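Local coordinates for protein putative prephenate dehydratase (Streptococcus mutans, PDB 4LUB) that probably catalyses the decarboxylating dehydration of prephenate to phenylpyruvate, the step that commits prephenate to L-phenylalanine biosynthesis, at residues I38-Y41 with Q45-F48; E58-E63 with K224-P229; R228-K231 with Y237-I240. All coordinates share one frame; numbering follows the deposited sequence.

Contact 1: I38-Y41 with Q45-F48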
loop_
_atom_site.group_PDB
_atom_site.type_symbol
_atom_site.label_atom_id
_atom_site.label_comp_id
_atom_site.label_asym_id
_atom_site.label_seq_id
_atom_site.Cartn_x
_atom_site.Cartn_y
_atom_site.Cartn_z
ATOM N N ILE B 38 4.973 -8.475 -19.350
ATOM C CA ILE B 38 4.605 -7.160 -19.872
ATOM C C ILE B 38 5.522 -6.682 -21.003
ATOM O O ILE B 38 5.044 -6.167 -22.013
ATOM C CB ILE B 38 4.568 -6.095 -18.747
ATOM C CG1 ILE B 38 3.532 -6.490 -17.688
ATOM C CG2 ILE B 38 4.188 -4.741 -19.322
ATOM C CD1 ILE B 38 3.671 -5.756 -16.344
ATOM N N LYS B 39 6.828 -6.863 -20.842
ATOM C CA LYS B 39 7.789 -6.555 -21.915
ATOM C C LYS B 39 7.502 -7.295 -23.224
ATOM O O LYS B 39 7.712 -6.751 -24.309
ATOM C CB LYS B 39 9.225 -6.856 -21.446
ATOM C CG LYS B 39 9.755 -5.822 -20.454
ATOM C CD LYS B 39 11.115 -6.179 -19.880
ATOM C CE LYS B 39 12.159 -6.391 -20.964
ATOM N NZ LYS B 39 13.461 -6.836 -20.379
ATOM N N ALA B 40 7.036 -8.536 -23.116
ATOM C CA ALA B 40 6.614 -9.319 -24.281
ATOM C C ALA B 40 5.558 -8.603 -25.126
ATOM O O ALA B 40 5.566 -8.683 -26.354
ATOM C CB ALA B 40 6.091 -10.678 -23.841
ATOM N N TYR B 41 4.642 -7.906 -24.465
ATOM C CA TYR B 41 3.641 -7.140 -25.191
ATOM C C TYR B 41 4.298 -5.936 -25.838
ATOM O O TYR B 41 4.028 -5.608 -26.991
ATOM C CB TYR B 41 2.533 -6.660 -24.259
ATOM C CG TYR B 41 1.582 -5.693 -24.919
ATOM C CD1 TYR B 41 0.481 -6.150 -25.628
ATOM C CD2 TYR B 41 1.811 -4.320 -24.875
ATOM C CE1 TYR B 41 -0.389 -5.272 -26.237
ATOM C CE2 TYR B 41 0.949 -3.435 -25.482
ATOM C CZ TYR B 41 -0.152 -3.918 -26.162
ATOM O OH TYR B 41 -1.012 -3.037 -26.773
ATOM N N GLN B 45 5.627 -9.219 -29.364
ATOM C CA GLN B 45 5.594 -10.676 -29.479
ATOM C C GLN B 45 4.192 -11.202 -29.225
ATOM O O GLN B 45 3.758 -12.193 -29.817
ATOM C CB GLN B 45 6.562 -11.329 -28.496
ATOM C CG GLN B 45 7.910 -10.657 -28.392
ATOM C CD GLN B 45 8.821 -11.359 -27.403
ATOM O OE1 GLN B 45 8.740 -12.576 -27.227
ATOM N NE2 GLN B 45 9.690 -10.597 -26.748
ATOM N N VAL B 46 3.476 -10.518 -28.344
ATOM C CA VAL B 46 2.163 -10.979 -27.943
ATOM C C VAL B 46 1.167 -9.852 -28.008
ATOM O O VAL B 46 1.501 -8.670 -28.193
ATOM C CB VAL B 46 2.132 -11.599 -26.529
ATOM C CG1 VAL B 46 3.049 -12.824 -26.450
ATOM C CG2 VAL B 46 2.482 -10.564 -25.470
ATOM N N CYS B 47 -0.077 -10.262 -27.866
ATOM C CA CYS B 47 -1.211 -9.424 -28.143
ATOM C C CYS B 47 -1.873 -8.828 -26.910
ATOM O O CYS B 47 -2.397 -7.714 -26.934
ATOM C CB CYS B 47 -2.193 -10.321 -28.873
ATOM S SG CYS B 47 -1.404 -11.155 -30.275
ATOM N N PHE B 48 -1.793 -9.595 -25.832
ATOM C CA PHE B 48 -2.304 -9.269 -24.509
ATOM C C PHE B 48 -1.347 -9.916 -23.532
ATOM O O PHE B 48 -0.679 -10.887 -23.882
ATOM C CB PHE B 48 -3.734 -9.799 -24.271
ATOM C CG PHE B 48 -4.790 -9.166 -25.142
ATOM C CD1 PHE B 48 -5.408 -7.983 -24.756
ATOM C CD2 PHE B 48 -5.174 -9.757 -26.337
ATOM C CE1 PHE B 48 -6.373 -7.393 -25.553
ATOM C CE2 PHE B 48 -6.132 -9.175 -27.136
ATOM C CZ PHE B 48 -6.734 -7.993 -26.747
#
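Tyr41 turns the edge of its ring to the backbone of Cys47, and Val46 meets the start of the same tyrosine with a single methyl. CE1 of Tyr41 comes to 3.2 Å from Cys47 O, close to the ring plane, so an aromatic C-H edge faces a carbonyl oxygen. The phenol is carried there because CG of Tyr41 stands anti to the backbone N (chi1 171°), which sends the ring along the departing chain. Val46 CG2 is wedged between two residues of the helix: it lies 3.6 Å from Tyr41 N and 4.0 Å from Ala40 CB. Gln45 runs extended beyond CG, its CB and CG passing beside the carbonyl oxygen of Ala40. That oxygen takes Gln45 N at 3.1 Å, approached almost straight along the carbonyl bond but bent at the hydrogen (135°), and Val46 N more weakly at 3.4 Å. One carbonyl of the last helical turn thus ties down the departing chain. The contact forms the helix-to-strand turn of a beta-alpha-beta crossover, strand 27-31, helix 34-42 and strand 48-55, in the prephenate dehydratase part. Ala40 and Val46 both pack on Ala6 of strand 4-8, which runs between the two parallel strands, and Tyr41 extends to Ile74 and Asp180 in neighbouring loops.

Contact 2: E58-E63 with K224-P229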
loop_
_atom_site.group_PDB
_atom_site.type_symbol
_atom_site.label_atom_id
_atom_site.label_comp_id
_atom_site.label_asym_id
_atom_site.label_seq_id
_atom_site.Cartn_x
_atom_site.Cartn_y
_atom_site.Cartn_z
ATOM N N GLU B 58 -1.849 -11.116 0.797
ATOM C CA GLU B 58 -0.603 -10.361 0.636
ATOM C C GLU B 58 -0.798 -8.918 0.165
ATOM O O GLU B 58 0.015 -8.043 0.468
ATOM C CB GLU B 58 0.319 -11.081 -0.344
ATOM C CG GLU B 58 0.997 -12.313 0.223
ATOM C CD GLU B 58 1.524 -13.205 -0.878
ATOM O OE1 GLU B 58 0.766 -13.455 -1.841
ATOM O OE2 GLU B 58 2.694 -13.633 -0.797
ATOM N N GLY B 59 -1.865 -8.665 -0.585
ATOM C CA GLY B 59 -2.106 -7.334 -1.119
ATOM C C GLY B 59 -1.649 -7.145 -2.556
ATOM O O GLY B 59 -1.491 -8.107 -3.299
ATOM N N SER B 60 -1.418 -5.894 -2.939
ATOM C CA SER B 60 -0.989 -5.555 -4.293
ATOM C C SER B 60 0.397 -6.068 -4.655
ATOM O O SER B 60 1.322 -6.023 -3.847
ATOM C CB SER B 60 -1.041 -4.044 -4.491
ATOM O OG SER B 60 -2.366 -3.628 -4.790
ATOM N N VAL B 61 0.527 -6.562 -5.880
ATOM C CA VAL B 61 1.805 -7.044 -6.386
ATOM C C VAL B 61 2.656 -5.853 -6.825
ATOM O O VAL B 61 2.387 -5.228 -7.851
ATOM C CB VAL B 61 1.617 -8.024 -7.557
ATOM C CG1 VAL B 61 2.966 -8.592 -8.006
ATOM C CG2 VAL B 61 0.666 -9.151 -7.151
ATOM N N HIS B 62 3.671 -5.534 -6.027
ATOM C CA HIS B 62 4.527 -4.375 -6.275
ATOM C C HIS B 62 5.085 -4.334 -7.696
ATOM O O HIS B 62 5.003 -3.301 -8.370
ATOM C CB HIS B 62 5.682 -4.342 -5.274
ATOM C CG HIS B 62 5.239 -4.202 -3.852
ATOM N ND1 HIS B 62 6.096 -4.386 -2.791
ATOM C CD2 HIS B 62 4.032 -3.902 -3.318
ATOM C CE1 HIS B 62 5.435 -4.209 -1.660
ATOM N NE2 HIS B 62 4.183 -3.913 -1.952
ATOM N N GLU B 63 5.686 -5.444 -8.125
ATOM C CA GLU B 63 6.267 -5.548 -9.465
ATOM C C GLU B 63 5.316 -5.100 -10.574
ATOM O O GLU B 63 5.722 -4.392 -11.496
ATOM C CB GLU B 63 6.745 -6.981 -9.755
ATOM C CG GLU B 63 7.754 -7.018 -10.907
ATOM C CD GLU B 63 8.186 -8.419 -11.299
ATOM O OE1 GLU B 63 7.898 -9.377 -10.544
ATOM O OE2 GLU B 63 8.826 -8.564 -12.368
ATOM N N LYS B 224 -10.347 0.800 -3.669
ATOM C CA LYS B 224 -8.979 0.462 -3.297
ATOM C C LYS B 224 -8.050 1.662 -3.369
ATOM O O LYS B 224 -8.171 2.488 -4.273
ATOM C CB LYS B 224 -8.452 -0.648 -4.213
ATOM C CG LYS B 224 -7.026 -1.078 -3.931
ATOM C CD LYS B 224 -6.510 -1.938 -5.067
ATOM C CE LYS B 224 -4.991 -1.872 -5.183
ATOM N NZ LYS B 224 -4.469 -2.967 -6.058
ATOM N N ILE B 225 -7.118 1.737 -2.432
ATOM C CA ILE B 225 -6.036 2.701 -2.501
ATOM C C ILE B 225 -4.750 2.098 -1.966
ATOM O O ILE B 225 -4.724 1.508 -0.889
ATOM C CB ILE B 225 -6.337 3.999 -1.741
ATOM C CG1 ILE B 225 -5.134 4.941 -1.837
ATOM C CG2 ILE B 225 -6.685 3.705 -0.293
ATOM C CD1 ILE B 225 -5.481 6.404 -1.715
ATOM N N GLU B 226 -3.686 2.244 -2.735
ATOM C CA GLU B 226 -2.395 1.726 -2.346
ATOM C C GLU B 226 -1.331 2.716 -2.766
ATOM O O GLU B 226 -1.369 3.236 -3.872
ATOM C CB GLU B 226 -2.152 0.372 -3.008
ATOM C CG GLU B 226 -0.841 -0.287 -2.618
ATOM C CD GLU B 226 -1.037 -1.459 -1.682
ATOM O OE1 GLU B 226 -1.714 -2.423 -2.073
ATOM O OE2 GLU B 226 -0.514 -1.416 -0.557
ATOM N N SER B 227 -0.386 2.982 -1.881
ATOM C CA SER B 227 0.718 3.855 -2.229
ATOM C C SER B 227 1.959 3.050 -2.593
ATOM O O SER B 227 2.164 1.940 -2.110
ATOM C CB SER B 227 1.001 4.880 -1.126
ATOM O OG SER B 227 1.712 4.318 -0.046
ATOM N N ARG B 228 2.768 3.624 -3.471
ATOM C CA ARG B 228 3.988 3.008 -3.950
ATOM C C ARG B 228 5.049 4.092 -3.927
ATOM O O ARG B 228 4.728 5.261 -4.153
ATOM C CB ARG B 228 3.810 2.469 -5.373
ATOM C CG ARG B 228 2.882 1.238 -5.550
ATOM C CD ARG B 228 3.317 0.084 -4.674
ATOM N NE ARG B 228 4.657 -0.354 -5.028
ATOM C CZ ARG B 228 5.568 -0.750 -4.148
ATOM N NH1 ARG B 228 5.271 -0.767 -2.854
ATOM N NH2 ARG B 228 6.774 -1.128 -4.567
ATOM N N PRO B 229 6.305 3.730 -3.621
ATOM C CA PRO B 229 7.384 4.724 -3.713
ATOM C C PRO B 229 7.482 5.349 -5.101
ATOM O O PRO B 229 7.415 4.639 -6.107
ATOM C CB PRO B 229 8.651 3.915 -3.383
ATOM C CG PRO B 229 8.157 2.642 -2.757
ATOM C CD PRO B 229 6.819 2.378 -3.360
#
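A seam between the prephenate dehydratase part of the chain and its ACT part runs here, where strand 59-60 and the start of helix 62-70 face strand 222-229, right beside the second subunit. The guanidinium of Arg228 lies flat on the His62 ring, centres 3.7 Å apart and planes 8° from parallel. NH1 sits over the middle of the ring, while the other face of the guanidinium rests on CD of Pro229. Bends at chi2 (-55°) and chi3 (-62°) fold the arginine back into this sandwich. Further along, the extended Lys224 brings NZ to Ser60 OG in a hydrogen bond modelled at 2.5 Å, so short that its exact length is doubtful. Glu226 kinks at chi2, and its OE1 comes within 3.0 Å of Ser60 CB. Both stacked groups also bond Glu58 of the second subunit: His62 ND1 its carboxylate, Arg228 NH1 its backbone carbonyl. Asp66 of the same chain forms a salt bridge with Arg228 NH2, and Glu54 does so with Lys224 NZ. With His62 stacked on one face, CD of Pro229 packed on the other and NH1 and NH2 bonded to oxygens, the guanidinium is probably held in its rotation; buried positive charge is answered by carboxylates, which probably offsets the cost of burying it.

Contact 3: R228-K231 with Y237-I240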
loop_
_atom_site.group_PDB
_atom_site.type_symbol
_atom_site.label_atom_id
_atom_site.label_comp_id
_atom_site.label_asym_id
_atom_site.label_seq_id
_atom_site.Cartn_x
_atom_site.Cartn_y
_atom_site.Cartn_z
ATOM N N ARG B 228 2.768 3.624 -3.471
ATOM C CA ARG B 228 3.988 3.008 -3.950
ATOM C C ARG B 228 5.049 4.092 -3.927
ATOM O O ARG B 228 4.728 5.261 -4.153
ATOM C CB ARG B 228 3.810 2.469 -5.373
ATOM C CG ARG B 228 2.882 1.238 -5.550
ATOM C CD ARG B 228 3.317 0.084 -4.674
ATOM N NE ARG B 228 4.657 -0.354 -5.028
ATOM C CZ ARG B 228 5.568 -0.750 -4.148
ATOM N NH1 ARG B 228 5.271 -0.767 -2.854
ATOM N NH2 ARG B 228 6.774 -1.128 -4.567
ATOM N N PRO B 229 6.305 3.730 -3.621
ATOM C CA PRO B 229 7.384 4.724 -3.713
ATOM C C PRO B 229 7.482 5.349 -5.101
ATOM O O PRO B 229 7.415 4.639 -6.107
ATOM C CB PRO B 229 8.651 3.915 -3.383
ATOM C CG PRO B 229 8.157 2.642 -2.757
ATOM C CD PRO B 229 6.819 2.378 -3.360
ATOM N N LEU B 230 7.633 6.669 -5.146
ATOM C CA LEU B 230 7.888 7.377 -6.399
ATOM C C LEU B 230 9.288 7.101 -6.928
ATOM O O LEU B 230 9.602 7.423 -8.075
ATOM C CB LEU B 230 7.687 8.882 -6.213
ATOM C CG LEU B 230 7.249 9.683 -7.439
ATOM C CD1 LEU B 230 6.143 8.980 -8.207
ATOM C CD2 LEU B 230 6.815 11.084 -7.028
ATOM N N LYS B 231 10.112 6.487 -6.081
ATOM C CA LYS B 231 11.534 6.280 -6.343
ATOM C C LYS B 231 12.252 7.605 -6.586
ATOM O O LYS B 231 13.089 7.720 -7.484
ATOM C CB LYS B 231 11.752 5.323 -7.523
ATOM C CG LYS B 231 10.776 4.161 -7.567
ATOM C CD LYS B 231 11.295 2.971 -6.762
ATOM C CE LYS B 231 10.806 1.641 -7.335
ATOM N NZ LYS B 231 9.978 0.866 -6.360
ATOM N N TYR B 237 5.377 9.603 -3.142
ATOM C CA TYR B 237 4.717 8.399 -3.594
ATOM C C TYR B 237 3.822 8.665 -4.780
ATOM O O TYR B 237 3.468 9.802 -5.063
ATOM C CB TYR B 237 3.851 7.837 -2.469
ATOM C CG TYR B 237 4.534 7.724 -1.126
ATOM C CD1 TYR B 237 5.269 6.601 -0.796
ATOM C CD2 TYR B 237 4.427 8.737 -0.183
ATOM C CE1 TYR B 237 5.884 6.486 0.432
ATOM C CE2 TYR B 237 5.040 8.632 1.050
ATOM C CZ TYR B 237 5.767 7.502 1.353
ATOM O OH TYR B 237 6.379 7.388 2.575
ATOM N N PHE B 238 3.438 7.598 -5.460
ATOM C CA PHE B 238 2.298 7.640 -6.345
ATOM C C PHE B 238 1.249 6.713 -5.760
ATOM O O PHE B 238 1.571 5.769 -5.048
ATOM C CB PHE B 238 2.655 7.314 -7.798
ATOM C CG PHE B 238 2.932 5.863 -8.068
ATOM C CD1 PHE B 238 1.917 5.016 -8.463
ATOM C CD2 PHE B 238 4.215 5.360 -7.969
ATOM C CE1 PHE B 238 2.171 3.688 -8.733
ATOM C CE2 PHE B 238 4.477 4.031 -8.237
ATOM C CZ PHE B 238 3.452 3.193 -8.619
ATOM N N PHE B 239 -0.006 7.010 -6.032
ATOM C CA PHE B 239 -1.106 6.264 -5.441
ATOM C C PHE B 239 -1.903 5.474 -6.462
ATOM O O PHE B 239 -2.344 6.015 -7.469
ATOM C CB PHE B 239 -2.020 7.228 -4.669
ATOM C CG PHE B 239 -1.300 7.986 -3.595
ATOM C CD1 PHE B 239 -1.154 7.439 -2.333
ATOM C CD2 PHE B 239 -0.728 9.216 -3.856
ATOM C CE1 PHE B 239 -0.472 8.123 -1.338
ATOM C CE2 PHE B 239 -0.046 9.903 -2.866
ATOM C CZ PHE B 239 0.082 9.355 -1.610
ATOM N N ILE B 240 -2.083 4.187 -6.181
ATOM C CA ILE B 240 -2.985 3.349 -6.959
ATOM C C ILE B 240 -4.371 3.417 -6.362
ATOM O O ILE B 240 -4.590 3.022 -5.223
ATOM C CB ILE B 240 -2.546 1.884 -6.985
ATOM C CG1 ILE B 240 -1.077 1.790 -7.367
ATOM C CG2 ILE B 240 -3.410 1.092 -7.961
ATOM C CD1 ILE B 240 -0.810 2.421 -8.713
#
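The Phe238 ring receives CB of Arg228 over one face and has its edge turned to two other groups, Pro229 O and CD1 of Leu230. Arg228 CB stands 3.7 Å from the ring centroid, 29° off the normal and shifted toward the rim, a CH-pi contact made by the root of the arginine. The two side chains leave the sheet side by side on the same face, yet the guanidinium plane is turned 79° from the ring, so the cationic group does not stack on it. The phenyl reaches this place because CG of Phe238 lies between the backbone N and the carbonyl carbon (chi1 74°), swinging the ring back over its strand partner. At the edge, CE2 of Phe238 lies 3.7 Å from Pro229 O. Leu230 CD1 also makes an apolar contact with Phe238 CB, at 3.9 Å. Tyr237 presents its ring edge to Arg228 O, with its CB 3.2 Å from that oxygen. Its hydroxyl bonds Glu54 of the second subunit.

Arg228 and Phe238 form an antiparallel hydrogen-bonded pair: Arg228 N gives to Phe238 O at 2.9 Å, and Phe238 N gives to Arg228 O at 3.0 Å. Pro229 and Tyr237 follow as a non-hydrogen-bonded pair, which suits a proline because no amide N-H is needed from it there.

This is the loop end of the beta hairpin built from strands 222-229 and 237-244, within the ACT sequence range. Strand 189-199 runs along the other side of strand 237-244, and Phe238 packs on its Ala197 and Thr199. Helix 62-70 covers the face that carries Arg228 and Phe238, with Phe69 stacking on Phe238 and Phe65 meeting Ile240.

Overall arrangement
Contacts 2 and 3 are buried, share Arg228 and Pro229, and have centres about 9 Å apart; the backbone of strand 222-229 joins them, with Glu226 O probably hydrogen-bonded to Ile240 N. Contact 1 lies apart, its centre about 23 Å from that of contact 2, and is only partly buried, with Gln45 exposed. Contact 1 is a local turn after a helix, held by backbone bonds and small apolar contacts. Contact 3 is likewise local, pairing the strands of a hairpin, whereas contact 2 spans 161 residues and relies on charged and polar side chains. The second subunit touches contacts 2 and 3 but not contact 1.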